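PDB 4R01: putative NADH-flavin reductase from Streptococcus pneumoniae TIGR4, which probably binds a dinucleotide cofactor on its Rossmann fold and may use NADH or NADPH to reduce flavin. Local coordinates for residues S80-L83 and F84-L88; K129-A132 and D133-D136; Y184-Y187 and A188-L191. All blocks are in the same frame, centred on the assembly; numbering follows the deposited sequence.

Contact 1: S80-L83 and F84-L88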
ATOM      1  N   SER A  80      16.741 -29.987  -4.502  1.00 37.92           N
ATOM      2  CA  SER A  80      15.646 -30.789  -5.040  1.00 41.59           C
ATOM      3  C   SER A  80      15.521 -30.577  -6.545  1.00 39.72           C
ATOM      4  O   SER A  80      15.313 -31.529  -7.297  1.00 40.24           O
ATOM      5  CB  SER A  80      14.326 -30.454  -4.341  1.00 42.35           C
ATOM      6  OG  SER A  80      13.908 -29.132  -4.635  1.00 45.64           O
ATOM      7  N   ILE A  81      15.659 -29.327  -6.975  1.00 38.59           N
ATOM      8  CA  ILE A  81      15.635 -28.993  -8.395  1.00 39.69           C
ATOM      9  C   ILE A  81      16.748 -29.709  -9.147  1.00 43.37           C
ATOM     10  O   ILE A  81      16.511 -30.325 -10.186  1.00 40.97           O
ATOM     11  CB  ILE A  81      15.778 -27.481  -8.623  1.00 42.26           C
ATOM     12  CG1 ILE A  81      14.611 -26.735  -7.980  1.00 40.10           C
ATOM     13  CG2 ILE A  81      15.859 -27.174 -10.109  1.00 43.35           C
ATOM     14  CD1 ILE A  81      13.254 -27.150  -8.504  1.00 40.54           C
ATOM     15  N   GLU A  82      17.962 -29.623  -8.611  1.00 48.43           N
ATOM     16  CA  GLU A  82      19.121 -30.273  -9.207  1.00 54.88           C
ATOM     17  C   GLU A  82      18.889 -31.775  -9.320  1.00 55.58           C
ATOM     18  O   GLU A  82      19.252 -32.397 -10.317  1.00 58.91           O
ATOM     19  CB  GLU A  82      20.377 -29.992  -8.383  1.00 63.23           C
ATOM     20  CG  GLU A  82      21.655 -29.931  -9.200  1.00 73.60           C
ATOM     21  CD  GLU A  82      21.781 -28.637  -9.985  1.00 77.19           C
ATOM     22  OE1 GLU A  82      21.836 -27.563  -9.352  1.00 75.26           O
ATOM     23  OE2 GLU A  82      21.824 -28.697 -11.232  1.00 81.87           O
ATOM     24  N   LEU A  83      18.269 -32.346  -8.291  1.00 52.78           N
ATOM     25  CA  LEU A  83      17.952 -33.769  -8.271  1.00 54.27           C
ATOM     26  C   LEU A  83      16.906 -34.136  -9.317  1.00 54.76           C
ATOM     27  O   LEU A  83      17.089 -35.080 -10.089  1.00 47.20           O
ATOM     28  CB  LEU A  83      17.457 -34.186  -6.887  1.00 50.88           C
ATOM     29  CG  LEU A  83      16.780 -35.558  -6.844  1.00 51.79           C
ATOM     30  CD1 LEU A  83      17.800 -36.683  -6.976  1.00 53.77           C
ATOM     31  CD2 LEU A  83      15.963 -35.712  -5.578  1.00 52.31           C
ATOM     32  N   PHE A  84      15.803 -33.392  -9.330  1.00 48.70           N
ATOM     33  CA  PHE A  84      14.710 -33.675 -10.250  1.00 46.74           C
ATOM     34  C   PHE A  84      15.141 -33.516 -11.699  1.00 50.11           C
ATOM     35  O   PHE A  84      14.721 -34.286 -12.564  1.00 52.32           O
ATOM     36  CB  PHE A  84      13.515 -32.776  -9.954  1.00 42.51           C
ATOM     37  CG  PHE A  84      12.632 -33.292  -8.860  1.00 45.72           C
ATOM     38  CD1 PHE A  84      11.953 -34.489  -9.016  1.00 48.42           C
ATOM     39  CD2 PHE A  84      12.474 -32.584  -7.680  1.00 45.89           C
ATOM     40  CE1 PHE A  84      11.139 -34.974  -8.015  1.00 48.13           C
ATOM     41  CE2 PHE A  84      11.659 -33.062  -6.675  1.00 46.07           C
ATOM     42  CZ  PHE A  84      10.990 -34.259  -6.845  1.00 48.20           C
ATOM     43  N   ASN A  85      15.985 -32.523 -11.959  1.00 47.65           N
ATOM     44  CA  ASN A  85      16.538 -32.332 -13.291  1.00 50.61           C
ATOM     45  C   ASN A  85      17.322 -33.561 -13.738  1.00 53.78           C
ATOM     46  O   ASN A  85      17.169 -34.030 -14.863  1.00 54.15           O
ATOM     47  CB  ASN A  85      17.429 -31.090 -13.330  1.00 54.33           C
ATOM     48  CG  ASN A  85      18.014 -30.838 -14.705  1.00 59.13           C
ATOM     49  OD1 ASN A  85      17.299 -30.473 -15.637  1.00 61.33           O
ATOM     50  ND2 ASN A  85      19.324 -31.016 -14.833  1.00 51.38           N
ATOM     51  N   GLN A  86      18.144 -34.077 -12.847  1.00 58.52           N
ATOM     52  CA  GLN A  86      18.919 -35.272 -13.096  1.00 67.44           C
ATOM     53  C   GLN A  86      18.043 -36.447 -13.428  1.00 63.11           C
ATOM     54  O   GLN A  86      18.435 -37.280 -14.182  1.00 62.77           O
ATOM     55  CB  GLN A  86      19.747 -35.647 -11.879  1.00 79.75           C
ATOM     56  CG  GLN A  86      21.080 -34.948 -11.775  1.00 90.45           C
ATOM     57  CD  GLN A  86      21.555 -34.787 -10.340  1.00 95.64           C
ATOM     58  OE1 GLN A  86      20.998 -35.369  -9.418  1.00 96.49           O
ATOM     59  NE2 GLN A  86      22.592 -33.995 -10.152  1.00 97.69           N
ATOM     60  N   LEU A  87      16.847 -36.486 -12.868  1.00 59.96           N
ATOM     61  CA  LEU A  87      15.937 -37.616 -13.014  1.00 58.61           C
ATOM     62  C   LEU A  87      15.008 -37.480 -14.215  1.00 58.62           C
ATOM     63  O   LEU A  87      14.633 -38.478 -14.832  1.00 60.50           O
ATOM     64  CB  LEU A  87      15.101 -37.789 -11.745  1.00 53.86           C
ATOM     65  CG  LEU A  87      15.861 -38.079 -10.450  1.00 53.35           C
ATOM     66  CD1 LEU A  87      14.891 -38.286  -9.300  1.00 48.28           C
ATOM     67  CD2 LEU A  87      16.760 -39.290 -10.620  1.00 53.40           C
ATOM     68  N   LEU A  88      14.638 -36.248 -14.550  1.00 56.31           N
ATOM     69  CA  LEU A  88      13.580 -36.024 -15.530  1.00 57.71           C
ATOM     70  C   LEU A  88      14.045 -35.421 -16.857  1.00 64.31           C
ATOM     71  O   LEU A  88      13.354 -35.563 -17.867  1.00 69.90           O
ATOM     72  CB  LEU A  88      12.495 -35.130 -14.925  1.00 52.55           C
ATOM     73  CG  LEU A  88      11.763 -35.700 -13.709  1.00 49.22           C
ATOM     74  CD1 LEU A  88      10.631 -34.776 -13.286  1.00 45.26           C
ATOM     75  CD2 LEU A  88      11.241 -37.104 -13.996  1.00 50.09           C
TER
HETATM   76  O   HOH W   1      21.101 -31.334 -12.085  1.00 47.19           O

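Contact 2: K129-A132 and D133-D136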
ATOM      1  N   LYS A 129      13.705 -16.369  -0.479  1.00 34.41           N
ATOM      2  CA  LYS A 129      14.990 -16.420  -1.160  1.00 40.81           C
ATOM      3  C   LYS A 129      15.263 -17.823  -1.688  1.00 39.81           C
ATOM      4  O   LYS A 129      15.737 -17.992  -2.810  1.00 38.85           O
ATOM      5  CB  LYS A 129      16.115 -15.982  -0.224  1.00 48.56           C
ATOM      6  CG  LYS A 129      17.359 -15.530  -0.952  1.00 58.84           C
ATOM      7  CD  LYS A 129      17.265 -14.050  -1.265  1.00 64.52           C
ATOM      8  CE  LYS A 129      17.649 -13.769  -2.704  1.00 66.82           C
ATOM      9  NZ  LYS A 129      17.553 -12.314  -3.021  1.00 65.18           N
ATOM     10  N   ALA A 130      14.966 -18.828  -0.869  1.00 38.57           N
ATOM     11  CA  ALA A 130      15.168 -20.214  -1.267  1.00 39.47           C
ATOM     12  C   ALA A 130      14.280 -20.558  -2.455  1.00 36.54           C
ATOM     13  O   ALA A 130      14.697 -21.270  -3.366  1.00 39.77           O
ATOM     14  CB  ALA A 130      14.889 -21.155  -0.102  1.00 42.29           C
ATOM     15  N   GLN A 131      13.058 -20.036  -2.448  1.00 32.83           N
ATOM     16  CA  GLN A 131      12.119 -20.289  -3.537  1.00 33.41           C
ATOM     17  C   GLN A 131      12.481 -19.496  -4.782  1.00 36.69           C
ATOM     18  O   GLN A 131      12.149 -19.896  -5.895  1.00 39.92           O
ATOM     19  CB  GLN A 131      10.693 -19.961  -3.102  1.00 29.60           C
ATOM     20  CG  GLN A 131      10.123 -20.954  -2.108  1.00 29.90           C
ATOM     21  CD  GLN A 131       8.750 -20.560  -1.620  1.00 31.01           C
ATOM     22  OE1 GLN A 131       8.524 -19.414  -1.223  1.00 34.19           O
ATOM     23  NE2 GLN A 131       7.816 -21.502  -1.662  1.00 28.98           N
ATOM     24  N   ALA A 132      13.163 -18.370  -4.588  1.00 35.99           N
ATOM     25  CA  ALA A 132      13.638 -17.558  -5.702  1.00 33.77           C
ATOM     26  C   ALA A 132      14.875 -18.186  -6.339  1.00 39.36           C
ATOM     27  O   ALA A 132      14.992 -18.237  -7.565  1.00 30.08           O
ATOM     28  CB  ALA A 132      13.939 -16.138  -5.239  1.00 30.20           C
ATOM     29  N   ASP A 133      15.793 -18.659  -5.498  1.00 41.37           N
ATOM     30  CA  ASP A 133      16.965 -19.400  -5.962  1.00 44.82           C
ATOM     31  C   ASP A 133      16.521 -20.647  -6.707  1.00 43.24           C
ATOM     32  O   ASP A 133      17.126 -21.047  -7.699  1.00 47.05           O
ATOM     33  CB  ASP A 133      17.869 -19.787  -4.790  1.00 49.82           C
ATOM     34  CG  ASP A 133      18.522 -18.587  -4.131  1.00 58.46           C
ATOM     35  OD1 ASP A 133      18.192 -17.441  -4.503  1.00 60.44           O
ATOM     36  OD2 ASP A 133      19.365 -18.792  -3.230  1.00 62.56           O
ATOM     37  N   GLU A 134      15.451 -21.250  -6.204  1.00 43.32           N
ATOM     38  CA  GLU A 134      14.851 -22.435  -6.801  1.00 45.29           C
ATOM     39  C   GLU A 134      14.417 -22.161  -8.236  1.00 43.63           C
ATOM     40  O   GLU A 134      14.726 -22.930  -9.147  1.00 43.88           O
ATOM     41  CB  GLU A 134      13.659 -22.887  -5.952  1.00 46.73           C
ATOM     42  CG  GLU A 134      12.927 -24.108  -6.455  1.00 49.34           C
ATOM     43  CD  GLU A 134      11.910 -24.620  -5.451  1.00 52.19           C
ATOM     44  OE1 GLU A 134      11.509 -23.842  -4.560  1.00 51.08           O
ATOM     45  OE2 GLU A 134      11.517 -25.803  -5.548  1.00 55.59           O
ATOM     46  N   LEU A 135      13.707 -21.053  -8.430  1.00 38.34           N
ATOM     47  CA  LEU A 135      13.227 -20.667  -9.752  1.00 35.03           C
ATOM     48  C   LEU A 135      14.378 -20.279 -10.680  1.00 38.42           C
ATOM     49  O   LEU A 135      14.370 -20.620 -11.864  1.00 41.09           O
ATOM     50  CB  LEU A 135      12.227 -19.514  -9.634  1.00 33.48           C
ATOM     51  CG  LEU A 135      11.789 -18.828 -10.931  1.00 37.42           C
ATOM     52  CD1 LEU A 135      11.104 -19.811 -11.863  1.00 34.44           C
ATOM     53  CD2 LEU A 135      10.880 -17.638 -10.630  1.00 39.33           C
ATOM     54  N   ASP A 136      15.369 -19.573 -10.140  1.00 36.42           N
ATOM     55  CA  ASP A 136      16.517 -19.140 -10.935  1.00 40.37           C
ATOM     56  C   ASP A 136      17.298 -20.334 -11.479  1.00 43.11           C
ATOM     57  O   ASP A 136      17.826 -20.290 -12.590  1.00 46.88           O
ATOM     58  CB  ASP A 136      17.443 -18.239 -10.112  1.00 40.25           C
ATOM     59  CG  ASP A 136      16.816 -16.891  -9.790  1.00 40.58           C
ATOM     60  OD1 ASP A 136      15.844 -16.504 -10.475  1.00 35.78           O
ATOM     61  OD2 ASP A 136      17.302 -16.213  -8.858  1.00 41.49           O
TER
HETATM   62  O   HOH W   2       8.858 -23.669  -3.772  1.00 46.26           O

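Contact 3: Y184-Y187 and A188-L191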
ATOM      1  N   TYR A 184      -5.577 -22.715  -0.743  1.00 34.40           N
ATOM      2  CA  TYR A 184      -4.882 -23.903  -1.227  1.00 31.53           C
ATOM      3  C   TYR A 184      -5.776 -24.669  -2.195  1.00 30.60           C
ATOM      4  O   TYR A 184      -5.305 -25.186  -3.206  1.00 32.29           O
ATOM      5  CB  TYR A 184      -4.452 -24.802  -0.066  1.00 30.48           C
ATOM      6  CG  TYR A 184      -3.134 -24.407   0.571  1.00 32.28           C
ATOM      7  CD1 TYR A 184      -2.690 -23.089   0.543  1.00 28.74           C
ATOM      8  CD2 TYR A 184      -2.326 -25.358   1.189  1.00 30.91           C
ATOM      9  CE1 TYR A 184      -1.486 -22.726   1.121  1.00 26.86           C
ATOM     10  CE2 TYR A 184      -1.118 -25.005   1.769  1.00 29.06           C
ATOM     11  CZ  TYR A 184      -0.703 -23.686   1.731  1.00 30.25           C
ATOM     12  OH  TYR A 184       0.497 -23.326   2.304  1.00 32.04           O
ATOM     13  N   ALA A 185      -7.068 -24.715  -1.890  1.00 32.17           N
ATOM     14  CA  ALA A 185      -8.038 -25.407  -2.736  1.00 36.32           C
ATOM     15  C   ALA A 185      -8.120 -24.794  -4.136  1.00 35.81           C
ATOM     16  O   ALA A 185      -8.001 -25.503  -5.136  1.00 36.48           O
ATOM     17  CB  ALA A 185      -9.408 -25.404  -2.075  1.00 37.12           C
ATOM     18  N   ASP A 186      -8.319 -23.480  -4.208  1.00 34.66           N
ATOM     19  CA  ASP A 186      -8.394 -22.794  -5.498  1.00 35.51           C
ATOM     20  C   ASP A 186      -7.079 -22.897  -6.270  1.00 35.55           C
ATOM     21  O   ASP A 186      -7.079 -23.002  -7.499  1.00 35.07           O
ATOM     22  CB  ASP A 186      -8.778 -21.325  -5.303  1.00 34.27           C
ATOM     23  CG  ASP A 186     -10.258 -21.143  -5.012  1.00 37.92           C
ATOM     24  OD1 ASP A 186     -11.070 -21.935  -5.536  1.00 37.34           O
ATOM     25  OD2 ASP A 186     -10.611 -20.207  -4.263  1.00 42.13           O
ATOM     26  N   TYR A 187      -5.964 -22.876  -5.545  1.00 33.44           N
ATOM     27  CA  TYR A 187      -4.640 -23.013  -6.145  1.00 31.34           C
ATOM     28  C   TYR A 187      -4.477 -24.385  -6.793  1.00 35.50           C
ATOM     29  O   TYR A 187      -3.949 -24.499  -7.901  1.00 36.36           O
ATOM     30  CB  TYR A 187      -3.555 -22.786  -5.090  1.00 28.71           C
ATOM     31  CG  TYR A 187      -2.137 -23.008  -5.572  1.00 27.05           C
ATOM     32  CD1 TYR A 187      -1.410 -21.977  -6.152  1.00 26.97           C
ATOM     33  CD2 TYR A 187      -1.518 -24.244  -5.423  1.00 30.84           C
ATOM     34  CE1 TYR A 187      -0.110 -22.174  -6.586  1.00 28.65           C
ATOM     35  CE2 TYR A 187      -0.223 -24.451  -5.852  1.00 32.13           C
ATOM     36  CZ  TYR A 187       0.477 -23.415  -6.432  1.00 32.80           C
ATOM     37  OH  TYR A 187       1.769 -23.625  -6.858  1.00 35.84           O
ATOM     38  N   ALA A 188      -4.932 -25.424  -6.096  1.00 36.39           N
ATOM     39  CA  ALA A 188      -4.875 -26.783  -6.626  1.00 37.71           C
ATOM     40  C   ALA A 188      -5.674 -26.883  -7.919  1.00 39.71           C
ATOM     41  O   ALA A 188      -5.237 -27.510  -8.881  1.00 41.31           O
ATOM     42  CB  ALA A 188      -5.393 -27.785  -5.599  1.00 36.75           C
ATOM     43  N   ILE A 189      -6.844 -26.252  -7.934  1.00 39.13           N
ATOM     44  CA  ILE A 189      -7.689 -26.232  -9.122  1.00 40.67           C
ATOM     45  C   ILE A 189      -6.937 -25.640 -10.311  1.00 39.07           C
ATOM     46  O   ILE A 189      -6.931 -26.214 -11.400  1.00 39.75           O
ATOM     47  CB  ILE A 189      -8.984 -25.432  -8.882  1.00 42.86           C
ATOM     48  CG1 ILE A 189      -9.838 -26.116  -7.811  1.00 45.58           C
ATOM     49  CG2 ILE A 189      -9.771 -25.284 -10.173  1.00 43.27           C
ATOM     50  CD1 ILE A 189     -11.159 -25.427  -7.550  1.00 46.66           C
ATOM     51  N   GLY A 190      -6.290 -24.500 -10.091  1.00 36.44           N
ATOM     52  CA  GLY A 190      -5.538 -23.841 -11.142  1.00 36.50           C
ATOM     53  C   GLY A 190      -4.352 -24.659 -11.615  1.00 36.62           C
ATOM     54  O   GLY A 190      -4.064 -24.723 -12.810  1.00 36.92           O
ATOM     55  N   LEU A 191      -3.668 -25.299 -10.672  1.00 36.60           N
ATOM     56  CA  LEU A 191      -2.489 -26.094 -10.994  1.00 37.24           C
ATOM     57  C   LEU A 191      -2.849 -27.336 -11.820  1.00 40.12           C
ATOM     58  O   LEU A 191      -2.147 -27.679 -12.771  1.00 42.99           O
ATOM     59  CB  LEU A 191      -1.759 -26.493  -9.708  1.00 36.53           C
ATOM     60  CG  LEU A 191      -0.379 -27.142  -9.842  1.00 36.42           C
ATOM     61  CD1 LEU A 191       0.517 -26.710  -8.694  1.00 37.39           C
ATOM     62  CD2 LEU A 191      -0.490 -28.656  -9.886  1.00 34.51           C
TER

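Contact 1: S80-L83 and F84-L88
Phe84 reaches back one helical turn to the carbonyl group of Ser80, and its side chain can be followed atom by atom. Phe84 CB lies 3.4 Å from Ser80 O. CG stands anti to its own carbonyl carbon, beside the backbone N (chi1 -84°), which keeps the ring close to the preceding turn. Phe84 CD2 then comes within 3.1 Å of Ser80 O, the ring meeting this oxygen obliquely, while CE2 is already drawing off. The same oxygen takes the backbone hydrogen bond from Phe84 N (2.8 Å to Ser80 O, N-H...O 165°), so ring and amide crowd around one acceptor. Beyond this turn the ring packs on Val62, Leu56 and Phe95, a buried setting that suits a large aromatic group.

Ser80 and Phe84 both lie on helix 76-88, the connection of the beta-alpha-beta unit that runs from strand 61-64 to strand 94-98 in the Rossmann fold. Leu83 and Leu87, four residues apart on it, meet through their CD1 methyls at 4.1 Å, the two side chains crossing at a slant. The backbone bond between this pair, Leu87 N to Leu83 O, is weak, bent to 131° as the helix nears its last residues.

Polar side chains occupy another face. One water molecule donates to Glu82 O and to Glu82 OE2, the latter at 2.9 Å, and accepts from Asn85 ND2 at 3.3 Å, tying acid and amide together without direct contact. Glu82 OE2 also forms a salt bridge with Lys141. The neighbouring Gln86 lays its amide back over the preceding turn, with Gln86 CD 3.3 Å from Glu82 O, an exposed position that suits a polar side chain.

Contact 2: K129-A132 and D133-D136
Asp133 and Lys129 face each other across one turn of helix 125-138. In the backbone, Asp133 N donates to Lys129 O at 2.8 Å, nearly straight at 169°. Glu134 N and Asp136 N repeat the i to i+4 pattern with Ala130 O and Ala132 O. Leu135 N bonds to Gln131 O over a longer 3.2 Å, approaching from above the carbonyl plane.

Charged groups form the second class. The lysine chain bends at chi2 and chi3 and passes across the aspartate, Lys129 CG and Lys129 CE each 4.1 Å from Asp133 OD1. Lys129 NZ stays 5.4 Å from Asp133 OD1, too far for a salt bridge, though the opposite charges may still attract weakly. Asp136 OD1, by contrast, has a salt bridge with Arg113.

Water makes the third link. Gln131 and Glu134 run side by side in the same direction, amide and carboxylate planes 35° apart; a water lies 3.2 Å from Gln131 NE2, whose N-H it accepts, and 2.8 Å from Glu134 OE1.

Packing of side chains covers the inner face. Ala130 fits against His77 of helix 76-88, where a small side chain permits close approach, and Leu135 lies on Trp146 and Phe148 of strand 145-150, seating the helix on the Rossmann sheet.

With its CG turned beside its own backbone N (chi1 -67°), the Asp133 carboxylate sits over the preceding carbonyl, Asp133 OD1 only 3.0 Å from Lys129 O, two acceptors that would repel each other. The nearby lysine charge probably eases that cost and would tend to stabilise the ionised carboxylate.

Contact 3: Y184-Y187 and A188-L191
Tyr187 and Leu191 meet one turn apart on helix 184-196, the leucine methyl CD1 lying obliquely to the ring at 3.7 Å from Tyr187 CE2 and 3.8 Å from Tyr187 OH. With CG anti to the backbone N (chi1 175°), the tyrosine ring stands beside the path of the following turn, where Leu191 reaches it. The backbone links the same pair, Leu191 N donating to Tyr187 O at 2.9 Å. On another face Asp186 and Ile189 run side by side, Asp186 OD1 4.0 Å from Ile189 CD1. Ala188 brings only a methyl into the turn, its CB 3.5 Å from Tyr184 O, which suits its buried place next to Glu20 of helix 12-24.

A second shell fixes these groups. Through Leu191, on Leu96 and Val98, and Tyr187, on Val98, the helix packs on strand 94-98 of the Rossmann-type sheet. The tyrosine hydroxyl is hydrogen-bonded to Val149 O, and its ring meets Phe155 edge-to-face. Asp186 OD1 is held by Gly163 N and OD2 by Thr162 OG1, while Ser183 OG bonds to Asp186 N in the first turn. At the start of the helix, Tyr184 OH is hydrogen-bonded to Asp72 of the second subunit.

Buried polar ends are thus paired beyond the helix: a backbone carbonyl satisfies the Tyr187 hydroxyl, and the bond from Gly163 N, and probably that with Thr162 OG1, would help stabilise a negative charge on Asp186.

Contacts 1 and 2 lie on neighbouring helices whose side chains pack directly: Ile81 CG1 of contact 1 is 3.5 Å from Glu134 CG of contact 2, and the two centres are 15 Å apart. Contact 3 lies across the chain's centre from both. Its centre is 24 Å from that of contact 1 and 21 Å from that of contact 2, with nearest atoms about 12 and 8 Å away. The central beta-sheet supports both sides: Leu191 of contact 3 and Phe84 of contact 1 both pack on strand 94-98. All three belong to the NAD(P)-binding Rossmann-type domain, and contact 3 alone among them touches a second subunit.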